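Local coordinates for Ice-binding protein 1 (Shewanella frigidimarina, PDB 6BG8) that binds ice and inhibits the growth of ice crystals, acting as an adhesin that holds this bacterium to ice, at residues Phe48-Gly51 and Glu56-Glu59. Numbering follows the deposited sequence.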
loop_
_atom_site.group_PDB
_atom_site.type_symbol
_atom_site.label_atom_id
_atom_site.label_comp_id
_atom_site.label_asym_id
_atom_site.label_seq_id
_atom_site.Cartn_x
_atom_site.Cartn_y
_atom_site.Cartn_z
ATOM N N PHE A 48 11.438 14.863 1.370
ATOM C CA PHE A 48 12.152 14.067 2.356
ATOM C C PHE A 48 13.513 14.683 2.661
ATOM O O PHE A 48 14.042 15.505 1.904
ATOM C CB PHE A 48 12.324 12.626 1.867
ATOM C CG PHE A 48 11.028 11.893 1.686
ATOM C CD1 PHE A 48 10.426 11.262 2.762
ATOM C CD2 PHE A 48 10.402 11.848 0.444
ATOM C CE1 PHE A 48 9.220 10.579 2.604
ATOM C CE2 PHE A 48 9.200 11.178 0.276
ATOM C CZ PHE A 48 8.606 10.541 1.363
ATOM N N THR A 49 14.079 14.269 3.788
ATOM C CA THR A 49 15.344 14.812 4.282
ATOM C C THR A 49 16.409 13.728 4.317
ATOM O O THR A 49 16.372 12.867 5.218
ATOM C CB THR A 49 15.159 15.390 5.682
ATOM O OG1 THR A 49 14.009 16.245 5.694
ATOM C CG2 THR A 49 16.402 16.171 6.098
ATOM N N PRO A 50 17.365 13.716 3.386
ATOM C CA PRO A 50 18.427 12.701 3.434
ATOM C C PRO A 50 19.111 12.672 4.795
ATOM O O PRO A 50 19.416 13.714 5.388
ATOM C CB PRO A 50 19.385 13.142 2.320
ATOM C CG PRO A 50 18.500 13.844 1.338
ATOM C CD PRO A 50 17.469 14.569 2.188
ATOM N N GLY A 51 19.329 11.466 5.300
ATOM C CA GLY A 51 19.935 11.267 6.598
ATOM C C GLY A 51 21.437 11.103 6.517
ATOM O O GLY A 51 22.085 11.476 5.535
ATOM N N GLU A 56 19.117 6.728 3.589
ATOM C CA GLU A 56 18.294 7.085 4.733
ATOM C C GLU A 56 17.555 8.393 4.489
ATOM O O GLU A 56 18.060 9.310 3.835
ATOM C CB GLU A 56 19.148 7.218 5.997
ATOM C CG GLU A 56 19.678 5.908 6.518
ATOM C CD GLU A 56 20.522 6.074 7.764
ATOM O OE1 GLU A 56 21.158 7.136 7.922
ATOM O OE2 GLU A 56 20.550 5.139 8.588
ATOM N N PHE A 57 16.341 8.464 5.024
ATOM C CA PHE A 57 15.594 9.701 5.165
ATOM C C PHE A 57 15.302 9.890 6.645
ATOM O O PHE A 57 15.015 8.916 7.347
ATOM C CB PHE A 57 14.265 9.667 4.401
ATOM C CG PHE A 57 14.390 9.783 2.901
ATOM C CD1 PHE A 57 15.376 10.558 2.309
ATOM C CD2 PHE A 57 13.469 9.137 2.083
ATOM C CE1 PHE A 57 15.456 10.660 0.918
ATOM C CE2 PHE A 57 13.538 9.237 0.701
ATOM C CZ PHE A 57 14.528 9.989 0.112
ATOM N N ASP A 58 15.351 11.142 7.118
ATOM C CA ASP A 58 15.037 11.400 8.522
ATOM C C ASP A 58 13.606 10.999 8.860
ATOM O O ASP A 58 13.312 10.648 10.007
ATOM C CB ASP A 58 15.254 12.879 8.853
ATOM C CG ASP A 58 16.710 13.238 8.999
ATOM O OD1 ASP A 58 17.563 12.333 8.995
ATOM O OD2 ASP A 58 17.002 14.444 9.118
ATOM N N GLU A 59 12.710 11.049 7.874
ATOM C CA GLU A 59 11.301 10.704 8.024
ATOM C C GLU A 59 11.056 9.207 8.088
ATOM O O GLU A 59 9.913 8.788 8.312
ATOM C CB GLU A 59 10.504 11.286 6.854
ATOM C CG GLU A 59 10.484 12.814 6.811
ATOM C CD GLU A 59 11.765 13.428 6.246
ATOM O OE1 GLU A 59 12.536 12.702 5.592
ATOM O OE2 GLU A 59 11.996 14.642 6.459
HETATM O O HOH W 1 19.324 15.128 7.880
#
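The carboxylate of Glu59 grips Thr49 through two hydrogen bonds. Thr49 N donates to Glu59 OE1 at 2.8 Å, on the syn side and 24° out of the carboxylate plane. The hydroxyl Thr49 OG1 donates to the syn lone pair of Glu59 OE2 at 2.7 Å. A bend at chi2 (79°) turns the Glu59 carboxylate toward Thr49, and the two bonds together hold its rotation.

Two backbone bonds lie on either side of the bridge that pairs Pro50 with Phe57. Asp58 N donates to Thr49 O at 2.8 Å. Gly51 N donates to Glu56 O at 2.9 Å. A water adds a further link by donating to both Pro50 O and Asp58 OD2.

The apolar contact is between two phenylalanines. Phe48 CB sits over the centre of the Phe57 ring, 3.5 Å from its centroid, in a CH-pi contact. The two rings are nearly parallel, at 13°, but offset, so that one ring hardly lies over the other. Both side chains also touch Leu35 of strand 34-37, and Tyr45 meets the Phe57 ring edge-to-face.

The arrangement is a short antiparallel bridge with a single residue pair. It ties together two parts of the surface loop that runs from strand 45-46 to strand 60-61 in the beta-solenoid of the DUF3494 ice-binding domain, away from the predicted ice-binding motif.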